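Local coordinates for fiber protein 2 (Fowl adenovirus 1, PDB 2VTW) that probably forms the trimeric short-fibre spike of the virion, its C-terminal head domain, present here, binding a host receptor for initial attachment to the target cell, at residues Y33-I38 against S86-G91; M41-T46 against V193-A198; I110-F115 against R150-P155; I121-S126 against A168-C173; G145-R150 against V187-V192. All coordinates share one frame; numbering follows the deposited sequence.

Interaction 1: Y33-I38 against S86-G91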
# COMPACT_ATOMS: atom_id res chain seq x y z
N TYR A 33 18.62 -0.41 10.68
CA TYR A 33 17.26 -0.69 10.23
C TYR A 33 16.35 -0.68 11.44
O TYR A 33 16.79 -0.87 12.58
CB TYR A 33 17.17 -2.03 9.48
CG TYR A 33 17.37 -3.20 10.41
CD1 TYR A 33 16.30 -3.70 11.14
CD2 TYR A 33 18.63 -3.76 10.63
CE1 TYR A 33 16.46 -4.74 12.05
CE2 TYR A 33 18.81 -4.82 11.56
CZ TYR A 33 17.70 -5.30 12.25
OH TYR A 33 17.80 -6.31 13.16
N PHE A 34 15.07 -0.43 11.18
CA PHE A 34 14.06 -0.69 12.16
C PHE A 34 12.91 -1.42 11.47
O PHE A 34 12.35 -0.91 10.48
CB PHE A 34 13.63 0.60 12.81
CG PHE A 34 12.88 0.40 14.08
CD1 PHE A 34 13.37 -0.43 15.08
CD2 PHE A 34 11.68 1.04 14.30
CE1 PHE A 34 12.69 -0.62 16.26
CE2 PHE A 34 10.99 0.84 15.49
CZ PHE A 34 11.51 -0.00 16.46
N LEU A 35 12.60 -2.60 11.98
CA LEU A 35 11.65 -3.56 11.40
C LEU A 35 10.52 -3.79 12.39
O LEU A 35 10.77 -4.17 13.54
CB LEU A 35 12.37 -4.88 11.13
CG LEU A 35 11.54 -6.10 10.71
CD1 LEU A 35 10.82 -5.77 9.37
CD2 LEU A 35 12.44 -7.36 10.57
N GLN A 36 9.29 -3.52 11.98
CA GLN A 36 8.12 -3.73 12.84
C GLN A 36 7.11 -4.47 11.99
O GLN A 36 6.67 -3.94 10.95
CB GLN A 36 7.55 -2.39 13.30
CG GLN A 36 8.47 -1.64 14.30
CD GLN A 36 8.04 -0.22 14.56
OE1 GLN A 36 8.31 0.66 13.74
NE2 GLN A 36 7.36 0.02 15.68
N GLN A 37 6.80 -5.71 12.38
CA GLN A 37 5.82 -6.56 11.66
C GLN A 37 4.63 -6.92 12.54
O GLN A 37 4.76 -7.03 13.77
CB GLN A 37 6.48 -7.84 11.21
CG GLN A 37 7.65 -7.62 10.27
CD GLN A 37 8.36 -8.89 9.92
OE1 GLN A 37 9.01 -9.50 10.76
NE2 GLN A 37 8.26 -9.30 8.65
N ILE A 38 3.46 -7.07 11.92
CA ILE A 38 2.29 -7.61 12.59
C ILE A 38 1.71 -8.75 11.74
O ILE A 38 1.81 -8.72 10.49
CB ILE A 38 1.20 -6.52 12.96
CG1 ILE A 38 0.62 -5.89 11.71
CG2 ILE A 38 1.78 -5.42 13.97
CD1 ILE A 38 -0.79 -5.25 11.88
N SER A 86 20.85 -11.06 5.83
CA SER A 86 21.04 -9.64 6.17
C SER A 86 21.23 -9.41 7.65
O SER A 86 21.47 -8.29 8.06
CB SER A 86 19.84 -8.80 5.67
OG SER A 86 19.88 -8.66 4.25
N ASN A 87 21.10 -10.45 8.46
CA ASN A 87 21.47 -10.42 9.87
C ASN A 87 20.47 -9.59 10.63
O ASN A 87 20.83 -8.77 11.47
CB ASN A 87 22.92 -9.92 10.04
CG ASN A 87 23.44 -10.02 11.48
OD1 ASN A 87 23.05 -10.90 12.27
ND2 ASN A 87 24.32 -9.07 11.85
N ILE A 88 19.19 -9.84 10.35
CA ILE A 88 18.13 -9.31 11.21
C ILE A 88 18.38 -9.87 12.60
O ILE A 88 18.53 -11.06 12.76
CB ILE A 88 16.70 -9.68 10.71
CG1 ILE A 88 16.49 -9.25 9.26
CG2 ILE A 88 15.62 -9.03 11.56
CD1 ILE A 88 16.87 -7.80 8.97
N GLY A 89 18.42 -8.98 13.59
CA GLY A 89 18.68 -9.33 14.97
C GLY A 89 17.46 -9.85 15.70
O GLY A 89 16.31 -9.66 15.26
N GLN A 90 17.71 -10.51 16.83
CA GLN A 90 16.65 -11.02 17.69
C GLN A 90 15.96 -9.79 18.14
O GLN A 90 16.58 -8.73 18.22
CB GLN A 90 17.23 -11.75 18.92
CG GLN A 90 18.13 -12.96 18.59
CD GLN A 90 17.36 -14.18 18.12
OE1 GLN A 90 16.23 -14.42 18.56
NE2 GLN A 90 17.97 -14.98 17.22
N GLY A 91 14.68 -9.88 18.47
CA GLY A 91 13.94 -8.68 18.74
C GLY A 91 13.02 -8.87 19.89
O GLY A 91 13.36 -9.52 20.86
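A strand-to-loop contact, buried and mostly apolar but fixed by one hydrogen bond, joins Tyr-33 and Leu-35 of strand 28-40 to Ile-88 and Gly-89 in the loop between strands 71-76 and 92-94. Tyrosine suits its place because the ring is long enough to carry a hydroxyl from the strand to the loop backbone. Its chi1 of 70° sets CG between the backbone N and the carbonyl carbon, and from there the ring extends toward the loop. Gly-89 N comes in at the ring edge, near its plane, and donates to Tyr-33 OH over 2.8 Å in an almost straight bond (172° at the hydrogen). The same OH is hydrogen-bonded to Ser-9 OG, so two partners grip this buried oxygen and would limit turning of the phenol.

Ile-88 uses its two branches separately. Its CD1 lies over one face of the Tyr-33 ring, 4.2 Å above the plane and displaced toward the rim. Its CG2 meets Leu-35 CD2 at 3.7 Å, the two side chains crossing at about a right angle. A beta-branched residue can thus serve both strand residues at once.

Around this junction, strand 28-40 runs in the sheet between strands 4-23 and 43-53. Ile-88 also touches Ser-9 of strand 4-23 and Leu-80 of its own loop, while Leu-35 packs on Thr-46 of strand 43-53 and Val-76 of strand 71-76.

Interaction 2: M41-T46 against V193-A198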
# COMPACT_ATOMS: atom_id res chain seq x y z
N MET A 41 -4.23 -12.56 11.68
CA MET A 41 -5.01 -13.69 11.21
C MET A 41 -4.53 -14.23 9.87
O MET A 41 -5.34 -14.60 8.99
CB MET A 41 -6.50 -13.33 11.21
CG MET A 41 -7.36 -14.26 12.09
SD MET A 41 -9.04 -14.46 11.53
CE MET A 41 -9.86 -14.38 13.12
N GLY A 42 -3.21 -14.31 9.73
CA GLY A 42 -2.59 -14.88 8.53
C GLY A 42 -2.18 -13.92 7.43
O GLY A 42 -1.76 -14.36 6.38
N MET A 43 -2.28 -12.61 7.69
CA MET A 43 -1.80 -11.56 6.78
C MET A 43 -0.67 -10.80 7.45
O MET A 43 -0.84 -10.27 8.55
CB MET A 43 -2.93 -10.56 6.43
CG MET A 43 -2.60 -9.61 5.24
SD MET A 43 -2.59 -10.51 3.65
CE MET A 43 -4.32 -10.93 3.50
N LEU A 44 0.47 -10.75 6.77
CA LEU A 44 1.68 -10.15 7.28
C LEU A 44 1.87 -8.73 6.77
O LEU A 44 1.98 -8.51 5.56
CB LEU A 44 2.88 -11.00 6.85
CG LEU A 44 4.24 -10.68 7.46
CD1 LEU A 44 4.24 -10.94 9.03
CD2 LEU A 44 5.31 -11.47 6.74
N THR A 45 1.96 -7.77 7.69
CA THR A 45 2.30 -6.38 7.37
C THR A 45 3.66 -6.09 7.99
O THR A 45 3.84 -6.30 9.19
CB THR A 45 1.28 -5.38 7.95
OG1 THR A 45 0.00 -5.60 7.36
CG2 THR A 45 1.71 -3.94 7.67
N THR A 46 4.60 -5.64 7.16
CA THR A 46 5.96 -5.37 7.50
C THR A 46 6.27 -3.88 7.27
O THR A 46 6.16 -3.39 6.14
CB THR A 46 6.90 -6.22 6.60
OG1 THR A 46 6.73 -7.61 6.92
CG2 THR A 46 8.39 -5.81 6.75
N VAL A 193 6.36 -0.04 3.66
CA VAL A 193 5.37 -0.95 4.20
C VAL A 193 5.00 -1.96 3.13
O VAL A 193 4.71 -1.60 1.98
CB VAL A 193 4.13 -0.25 4.81
CG1 VAL A 193 3.16 -1.25 5.36
CG2 VAL A 193 4.51 0.75 5.91
N HIS A 194 5.10 -3.24 3.51
CA HIS A 194 4.80 -4.36 2.63
C HIS A 194 3.72 -5.19 3.26
O HIS A 194 3.76 -5.41 4.46
CB HIS A 194 6.03 -5.24 2.46
CG HIS A 194 5.82 -6.40 1.56
ND1 HIS A 194 5.87 -7.70 2.01
CD2 HIS A 194 5.51 -6.47 0.24
CE1 HIS A 194 5.64 -8.52 1.00
NE2 HIS A 194 5.41 -7.80 -0.08
N THR A 195 2.75 -5.65 2.46
CA THR A 195 1.75 -6.60 2.93
C THR A 195 1.79 -7.87 2.06
O THR A 195 1.93 -7.83 0.83
CB THR A 195 0.32 -5.98 2.97
OG1 THR A 195 0.32 -4.85 3.84
CG2 THR A 195 -0.71 -6.97 3.50
N CYS A 196 1.68 -9.01 2.73
CA CYS A 196 1.61 -10.30 2.03
C CYS A 196 0.95 -11.32 2.95
O CYS A 196 0.84 -11.08 4.16
CB CYS A 196 2.99 -10.77 1.55
SG CYS A 196 4.18 -11.26 2.83
N PRO A 197 0.44 -12.41 2.36
CA PRO A 197 -0.00 -13.53 3.15
C PRO A 197 1.13 -14.16 3.96
O PRO A 197 2.22 -14.35 3.46
CB PRO A 197 -0.52 -14.51 2.09
CG PRO A 197 -0.89 -13.64 0.93
CD PRO A 197 0.20 -12.63 0.92
N ALA A 198 0.81 -14.44 5.21
CA ALA A 198 1.64 -15.21 6.12
C ALA A 198 1.37 -16.70 5.91
O ALA A 198 0.27 -17.07 5.57
CB ALA A 198 1.29 -14.82 7.56
O HOH W 1 5.18 -8.37 4.79
O HOH W 2 -1.58 -4.06 5.61
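With chi1 of -63° in Thr-45 and -59° in Thr-195, each OG1 lies beside its own backbone N and each CG2 beside the carbonyl carbon, which brings the hydroxyls of this non-hydrogen-bonded pair together. The two OG1 atoms, 3.6 Å apart, are bridged by a water 2.8 Å from Thr-45 OG1 and 2.7 Å from Thr-195 OG1. The methyls serve apolar neighbours: Thr-45 CG2 lies 3.8 Å from Val-193 CG1, and Thr-195 CG2 is 3.7 Å from Met-43 CG. Bent at chi2 and chi3, Met-43 brings SD near Cys-196 O. Leu-44, Thr-46, His-194 and Cys-196 occupy the other face, where Leu-44 CD2 meets Cys-196 SG at 4.1 Å. There a second water links Thr-46 OG1, itself bonded to Gln-37 NE2, with His-194 ND1.

Paired backbone bonds close the Leu-44/Cys-196 and Thr-46/His-194 rings, and beyond the last pair Ala-198 N still bonds to Gly-42 O (2.8 Å). Gly-42, at positive phi, suits the turn entering strand 43-53. Thr-195 packs on Val-193 of the third subunit, and Val-193 on Thr-195 of the second: this is an antiparallel ladder with one face at the interfaces of a trimeric fibre head.

Interaction 3: I110-F115 against R150-P155; sequences ISPPVF and RMQVTP
Pro-112 lies against the side chain of Gln-152, the ring and the glutamine chain lying alongside and running opposite ways. The glutamine is extended, with CG anti to the backbone N (chi1 -177°) and the chain straight beyond it, so its amide reaches the proline ring: NE2 is 3.5 Å from Pro-112 CB. That amide is held by several bonds. NE2 donates to Thr-154 OG1 at 2.6 Å, the oxygen lying 23° out of the amide plane, and is also bonded to Tyr-124 OH; OE1 accepts from the backbone N atoms of Arg-127 and Phe-128. Thr-154 OG1, beside its own backbone N, passes its proton back to Gln-152 O at 2.9 Å. The same rotamer sends Thr-154 CG2 the other way, to within 3.5 Å of Pro-113 O.

This proline-rich loop ends where strand 115-116 joins strand 147-157 as a parallel neighbour in the beta-structure of the head domain. Phe-115 N donates to Pro-155 O over 3.1 Å.

Prolines, rigid and without an N-H to satisfy, suit a loop segment that lies against the strand without pairing with it until Phe-115. Pro-112 CG rests against the strand, 3.5 Å from Val-153 O and 4.0 Å from Pro-155 CD. Val-114, with CG2 anti to its nitrogen, places that methyl 3.6 Å from Pro-155 O, beside the bond from Phe-115. The Phe-115 ring leads away from the strand and meets those of Trp-75 and Tyr-124.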
# COMPACT_ATOMS: atom_id res chain seq x y z
N ILE A 110 3.70 -17.39 -7.45
CA ILE A 110 4.17 -16.99 -8.76
C ILE A 110 5.57 -17.57 -9.04
O ILE A 110 6.02 -17.55 -10.17
CB ILE A 110 4.11 -15.44 -8.98
CG1 ILE A 110 5.28 -14.73 -8.32
CG2 ILE A 110 2.74 -14.87 -8.49
CD1 ILE A 110 5.38 -13.25 -8.67
N SER A 111 6.21 -18.15 -8.01
CA SER A 111 7.44 -18.97 -8.16
C SER A 111 8.59 -18.18 -8.74
O SER A 111 9.09 -18.50 -9.82
CB SER A 111 7.20 -20.23 -9.00
OG SER A 111 6.27 -21.09 -8.36
N PRO A 112 9.02 -17.15 -8.02
CA PRO A 112 10.17 -16.34 -8.47
C PRO A 112 11.48 -17.15 -8.42
O PRO A 112 11.50 -18.21 -7.81
CB PRO A 112 10.22 -15.22 -7.45
CG PRO A 112 9.52 -15.78 -6.24
CD PRO A 112 8.48 -16.69 -6.74
N PRO A 113 12.54 -16.67 -9.08
CA PRO A 113 13.85 -17.36 -8.97
C PRO A 113 14.37 -17.58 -7.53
O PRO A 113 14.22 -16.71 -6.67
CB PRO A 113 14.79 -16.46 -9.77
CG PRO A 113 13.89 -15.83 -10.79
CD PRO A 113 12.62 -15.53 -10.01
N VAL A 114 14.90 -18.77 -7.27
CA VAL A 114 15.46 -19.09 -5.96
C VAL A 114 16.70 -18.24 -5.73
O VAL A 114 17.48 -18.00 -6.66
CB VAL A 114 15.81 -20.63 -5.82
CG1 VAL A 114 16.47 -21.11 -7.06
CG2 VAL A 114 16.74 -20.89 -4.62
N PHE A 115 16.88 -17.78 -4.50
CA PHE A 115 18.14 -17.18 -4.08
C PHE A 115 19.04 -18.30 -3.53
O PHE A 115 18.81 -18.80 -2.43
CB PHE A 115 17.90 -16.08 -3.05
CG PHE A 115 19.16 -15.46 -2.48
CD1 PHE A 115 20.24 -15.21 -3.27
CD2 PHE A 115 19.22 -15.11 -1.15
CE1 PHE A 115 21.39 -14.63 -2.73
CE2 PHE A 115 20.37 -14.53 -0.61
CZ PHE A 115 21.45 -14.29 -1.41
N ARG A 150 11.24 -2.58 -4.79
CA ARG A 150 10.58 -3.83 -5.21
C ARG A 150 10.53 -4.82 -4.04
O ARG A 150 11.53 -5.05 -3.38
CB ARG A 150 11.30 -4.45 -6.39
CG ARG A 150 10.59 -5.68 -6.99
CD ARG A 150 9.40 -5.29 -7.79
NE ARG A 150 9.77 -4.53 -8.97
CZ ARG A 150 8.92 -4.07 -9.88
NH1 ARG A 150 7.62 -4.27 -9.75
NH2 ARG A 150 9.37 -3.42 -10.94
N MET A 151 9.35 -5.39 -3.79
CA MET A 151 9.18 -6.30 -2.66
C MET A 151 8.67 -7.67 -3.15
O MET A 151 7.65 -7.76 -3.85
CB MET A 151 8.26 -5.68 -1.63
CG MET A 151 8.69 -4.27 -1.18
SD MET A 151 7.31 -3.38 -0.46
CE MET A 151 7.83 -1.70 -0.72
N GLN A 152 9.42 -8.73 -2.81
CA GLN A 152 9.22 -10.05 -3.37
C GLN A 152 9.49 -11.13 -2.33
O GLN A 152 10.63 -11.31 -1.87
CB GLN A 152 10.13 -10.24 -4.58
CG GLN A 152 9.96 -11.59 -5.33
CD GLN A 152 11.16 -11.88 -6.20
OE1 GLN A 152 11.34 -11.27 -7.26
NE2 GLN A 152 12.02 -12.78 -5.75
N VAL A 153 8.44 -11.84 -1.92
CA VAL A 153 8.63 -13.05 -1.12
C VAL A 153 9.33 -14.09 -2.02
O VAL A 153 8.90 -14.36 -3.14
CB VAL A 153 7.32 -13.59 -0.60
CG1 VAL A 153 7.51 -14.99 0.01
CG2 VAL A 153 6.76 -12.62 0.42
N THR A 154 10.42 -14.66 -1.52
CA THR A 154 11.36 -15.42 -2.34
C THR A 154 11.82 -16.67 -1.59
O THR A 154 12.10 -16.59 -0.39
CB THR A 154 12.63 -14.58 -2.64
OG1 THR A 154 12.27 -13.28 -3.16
CG2 THR A 154 13.52 -15.30 -3.59
N PRO A 155 11.88 -17.82 -2.26
CA PRO A 155 12.50 -19.02 -1.64
C PRO A 155 14.03 -18.92 -1.62
O PRO A 155 14.62 -18.71 -2.65
CB PRO A 155 12.07 -20.17 -2.55
CG PRO A 155 11.60 -19.56 -3.80
CD PRO A 155 11.39 -18.09 -3.61

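Interaction 4: I121-S126 against A168-C173; sequences IPYYAS and AFTFQC
Ser-126 and Thr-170 join a connecting loop to the face of a sheet of the fibre head's beta-sandwich. Residues 123-126 pass at about 90° over strand 168-173, which lies between strands 71-76 and 147-157. The strand alternates as its place requires: small Ala-168 and Thr-170 point toward the loop, whereas Phe-169 and Phe-171 turn to the other face and pack on residues of strand 43-53.

Hydrogen bonds gather at Ser-126. Its backbone N donates to Thr-170 OG1 at 2.9 Å. Threonine suits this position because its hydroxyl, set beside the backbone N by a chi1 of -59°, can accept from the loop while it also pairs with Thr-73 OG1 on the neighbouring strand. Ser-126 OG, anti to its own nitrogen (chi1 -170°), reaches back to the strand, 3.1 Å from Ala-168 O; the same hydroxyl also lies near Arg-150 O, a weak second acceptor.

Packing adds to this. Ser-126 CB rests against both Thr-170 CB and Ala-168 CB. Tyr-123 crosses Thr-170 at about a right angle, its OH 3.7 Å from Thr-170 CG2. The Tyr-124 ring receives Ala-168 at its edge, CD2 to CB being 4.2 Å; a bare methyl suits a place next to both this ring edge and Ser-126 CB.

Water makes the third kind of link. Two waters can donate to both Ser-126 O and Gln-172 OE1, though other acceptors compete for their protons: one lies 3.1 Å from Ser-126 O and 2.8 Å from Gln-172 OE1, the other 2.8 Å from Ser-126 O and 2.9 Å from Gln-172 OE1.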
# COMPACT_ATOMS: atom_id res chain seq x y z
N ILE A 121 27.09 -15.74 -4.53
CA ILE A 121 26.79 -14.45 -5.16
C ILE A 121 25.87 -13.81 -4.12
O ILE A 121 24.76 -14.27 -3.91
CB ILE A 121 26.06 -14.64 -6.52
CG1 ILE A 121 26.83 -15.63 -7.41
CG2 ILE A 121 25.86 -13.31 -7.26
CD1 ILE A 121 26.04 -16.10 -8.65
N PRO A 122 26.37 -12.81 -3.37
CA PRO A 122 25.58 -12.34 -2.24
C PRO A 122 24.43 -11.36 -2.59
O PRO A 122 23.61 -11.09 -1.73
CB PRO A 122 26.61 -11.65 -1.35
CG PRO A 122 27.61 -11.14 -2.29
CD PRO A 122 27.64 -12.07 -3.48
N TYR A 123 24.41 -10.83 -3.82
CA TYR A 123 23.32 -9.95 -4.26
C TYR A 123 22.20 -10.70 -5.01
O TYR A 123 22.43 -11.37 -6.04
CB TYR A 123 23.83 -8.81 -5.14
CG TYR A 123 22.74 -7.95 -5.74
CD1 TYR A 123 22.05 -7.02 -4.97
CD2 TYR A 123 22.42 -8.05 -7.09
CE1 TYR A 123 21.06 -6.19 -5.53
CE2 TYR A 123 21.42 -7.24 -7.67
CZ TYR A 123 20.75 -6.32 -6.87
OH TYR A 123 19.79 -5.53 -7.45
N TYR A 124 20.98 -10.55 -4.49
CA TYR A 124 19.78 -10.98 -5.19
C TYR A 124 18.91 -9.75 -5.53
O TYR A 124 18.59 -8.96 -4.64
CB TYR A 124 19.01 -11.96 -4.30
CG TYR A 124 17.76 -12.50 -4.95
CD1 TYR A 124 17.82 -13.55 -5.85
CD2 TYR A 124 16.51 -11.95 -4.67
CE1 TYR A 124 16.69 -14.05 -6.45
CE2 TYR A 124 15.36 -12.45 -5.28
CZ TYR A 124 15.47 -13.50 -6.17
OH TYR A 124 14.36 -14.02 -6.77
N ALA A 125 18.53 -9.62 -6.80
CA ALA A 125 17.62 -8.56 -7.29
C ALA A 125 16.16 -8.99 -7.14
O ALA A 125 15.68 -9.83 -7.89
CB ALA A 125 17.90 -8.25 -8.76
N SER A 126 15.48 -8.41 -6.14
CA SER A 126 14.01 -8.48 -6.02
C SER A 126 13.38 -7.91 -7.29
O SER A 126 13.65 -6.77 -7.65
CB SER A 126 13.59 -7.70 -4.80
OG SER A 126 12.23 -7.89 -4.47
N ALA A 168 12.53 -10.28 0.10
CA ALA A 168 13.59 -9.45 -0.46
C ALA A 168 13.03 -8.04 -0.77
O ALA A 168 11.98 -7.92 -1.42
CB ALA A 168 14.16 -10.07 -1.73
N PHE A 169 13.71 -7.02 -0.26
CA PHE A 169 13.43 -5.61 -0.55
C PHE A 169 14.60 -5.08 -1.34
O PHE A 169 15.70 -5.01 -0.80
CB PHE A 169 13.34 -4.78 0.72
CG PHE A 169 12.12 -5.05 1.56
CD1 PHE A 169 11.10 -4.13 1.63
CD2 PHE A 169 12.03 -6.19 2.34
CE1 PHE A 169 10.00 -4.34 2.42
CE2 PHE A 169 10.91 -6.42 3.15
CZ PHE A 169 9.89 -5.52 3.19
N THR A 170 14.40 -4.74 -2.61
CA THR A 170 15.48 -4.13 -3.39
C THR A 170 15.19 -2.64 -3.59
O THR A 170 14.17 -2.26 -4.19
CB THR A 170 15.79 -4.86 -4.70
OG1 THR A 170 16.16 -6.22 -4.44
CG2 THR A 170 16.94 -4.18 -5.44
N PHE A 171 16.10 -1.83 -3.06
CA PHE A 171 16.02 -0.37 -3.10
C PHE A 171 16.69 0.10 -4.36
O PHE A 171 17.86 -0.15 -4.57
CB PHE A 171 16.69 0.22 -1.87
CG PHE A 171 15.99 -0.15 -0.59
CD1 PHE A 171 15.20 0.77 0.07
CD2 PHE A 171 16.12 -1.42 -0.03
CE1 PHE A 171 14.53 0.44 1.25
CE2 PHE A 171 15.46 -1.76 1.15
CZ PHE A 171 14.68 -0.84 1.79
N GLN A 172 15.93 0.79 -5.21
CA GLN A 172 16.39 1.18 -6.52
C GLN A 172 16.54 2.71 -6.58
O GLN A 172 15.54 3.43 -6.80
CB GLN A 172 15.43 0.66 -7.57
CG GLN A 172 15.05 -0.83 -7.34
CD GLN A 172 14.20 -1.43 -8.42
OE1 GLN A 172 14.17 -2.66 -8.59
NE2 GLN A 172 13.52 -0.58 -9.20
N CYS A 173 17.77 3.17 -6.36
CA CYS A 173 18.11 4.61 -6.37
C CYS A 173 18.06 5.21 -7.76
O CYS A 173 18.53 4.58 -8.73
CB CYS A 173 19.51 4.85 -5.80
SG CYS A 173 19.72 4.45 -4.07
O HOH W 3 12.69 -4.67 -9.77
O HOH W 4 15.71 -5.16 -8.60

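Interaction 5: G145-R150 against V187-V192; sequences GSIDVR and VAIGPV
Ile-189 stretches out from its strand to meet Ile-147 and Val-149, its chain nearly fully extended with chi2 at 165°. Its terminal CD1 therefore becomes the touching atom. Against Ile-147 the approach is oblique, CD1 lying 3.7 Å from CG2 and 3.8 Å from CB of Ile-147. Val-149 is met differently, tip to tip, with its CG2 4.2 Å from the same Ile-189 CD1.

Two further end-on pairs flank this centre. At one end Ile-147 reaches CD1 toward Val-187 CG2 at 4.2 Å. At the other, Val-149 CG1 and Val-192 CG1 face each other, also 4.2 Å apart; each is anti to its backbone N. The two methyls of Val-149 are thus divided between Ile-189 and Val-192. Branched aliphatic residues suit this layer, since they offer several methyls close to the backbone and ask for no polar partner.

Val-187 and Ile-189 point inward in the usual alternation, but Val-192 follows after two intervening residues. Gly-190, at a positive phi, and the cis peptide before Pro-191 interrupt the regular pattern there.

No backbone bond crosses this contact: the axes of strands 147-150 and 187-192 approach to 9.6 Å, their directions 47° apart. Phe-171 adds its ring to the same layer, while Ala-188 turns outward to Ile-110 of the second subunit. Such face-to-face packing through aliphatic side chains that meet largely end to end is characteristic of a beta-sandwich core, here that of the fibre head.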
# COMPACT_ATOMS: atom_id res chain seq x y z
N GLY A 145 18.65 10.67 -5.10
CA GLY A 145 17.34 10.95 -5.68
C GLY A 145 16.26 10.11 -4.97
O GLY A 145 16.45 9.65 -3.85
N SER A 146 15.11 9.95 -5.62
CA SER A 146 14.05 9.06 -5.12
C SER A 146 14.48 7.59 -5.28
O SER A 146 15.32 7.26 -6.11
CB SER A 146 12.71 9.30 -5.85
OG SER A 146 12.09 10.47 -5.34
N ILE A 147 13.88 6.73 -4.47
CA ILE A 147 14.22 5.30 -4.40
C ILE A 147 12.90 4.53 -4.50
O ILE A 147 12.00 4.72 -3.70
CB ILE A 147 14.92 4.95 -3.04
CG1 ILE A 147 16.27 5.66 -2.89
CG2 ILE A 147 15.11 3.45 -2.91
CD1 ILE A 147 16.92 5.51 -1.49
N ASP A 148 12.77 3.70 -5.52
CA ASP A 148 11.67 2.76 -5.59
C ASP A 148 12.12 1.48 -4.90
O ASP A 148 13.31 1.13 -4.97
CB ASP A 148 11.36 2.43 -7.03
CG ASP A 148 10.78 3.62 -7.79
OD1 ASP A 148 10.09 4.45 -7.15
OD2 ASP A 148 10.99 3.67 -9.01
N VAL A 149 11.19 0.82 -4.22
CA VAL A 149 11.47 -0.47 -3.60
C VAL A 149 10.59 -1.58 -4.20
O VAL A 149 9.35 -1.50 -4.15
CB VAL A 149 11.24 -0.40 -2.07
CG1 VAL A 149 11.78 -1.67 -1.40
CG2 VAL A 149 11.91 0.87 -1.48
N ARG A 150 11.24 -2.58 -4.79
CA ARG A 150 10.58 -3.83 -5.21
C ARG A 150 10.53 -4.82 -4.04
O ARG A 150 11.53 -5.05 -3.38
CB ARG A 150 11.30 -4.45 -6.39
CG ARG A 150 10.59 -5.68 -6.99
CD ARG A 150 9.40 -5.29 -7.79
NE ARG A 150 9.77 -4.53 -8.97
CZ ARG A 150 8.92 -4.07 -9.88
NH1 ARG A 150 7.62 -4.27 -9.75
NH2 ARG A 150 9.37 -3.42 -10.94
N VAL A 187 21.77 8.54 4.04
CA VAL A 187 20.47 8.40 3.37
C VAL A 187 19.62 7.53 4.28
O VAL A 187 20.09 6.54 4.82
CB VAL A 187 20.60 7.78 1.96
CG1 VAL A 187 21.26 6.41 2.02
CG2 VAL A 187 19.20 7.71 1.26
N ALA A 188 18.39 7.97 4.53
CA ALA A 188 17.46 7.30 5.40
C ALA A 188 16.11 7.23 4.69
O ALA A 188 15.65 8.23 4.08
CB ALA A 188 17.34 8.00 6.73
N ILE A 189 15.48 6.06 4.75
CA ILE A 189 14.31 5.76 3.93
C ILE A 189 13.30 5.03 4.78
O ILE A 189 13.67 4.18 5.59
CB ILE A 189 14.66 4.91 2.70
CG1 ILE A 189 13.42 4.60 1.85
CG2 ILE A 189 15.32 3.62 3.13
CD1 ILE A 189 13.73 4.08 0.47
N GLY A 190 12.03 5.38 4.57
CA GLY A 190 10.90 4.68 5.17
C GLY A 190 9.83 5.61 5.69
O GLY A 190 9.95 6.84 5.55
N PRO A 191 8.79 5.04 6.31
CA PRO A 191 8.59 3.59 6.46
C PRO A 191 8.20 2.92 5.15
O PRO A 191 7.35 3.44 4.42
CB PRO A 191 7.46 3.48 7.49
CG PRO A 191 6.73 4.78 7.41
CD PRO A 191 7.70 5.82 6.90
N VAL A 192 8.89 1.84 4.81
CA VAL A 192 8.56 1.05 3.64
C VAL A 192 7.62 -0.04 4.12
O VAL A 192 8.04 -0.87 4.93
CB VAL A 192 9.80 0.44 3.03
CG1 VAL A 192 9.44 -0.46 1.83
CG2 VAL A 192 10.80 1.55 2.62

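In the fold
All five contacts belong to the beta-structure of one head domain. Along the chain, interaction 2 spans the widest loop, with interactions 3, 4 and 5 nested inside it; interactions 3, 4 and 5 cross one another, and interaction 1 crosses interaction 2. Neighbouring strands 147-157 and 163-173 bring interactions 3 and 4 together, their centres about 11 Å apart, while strand 185-197 runs through both interaction 5 and interaction 2, whose centres are about 19 Å apart. Met-151 and Phe-169 pack on His-194, tying strands 147-157 and 163-173 to strand 185-197 across the core. Interactions 1, 2, 3 and 5 also touch other subunits, so the framework that folds the head helps form its trimer.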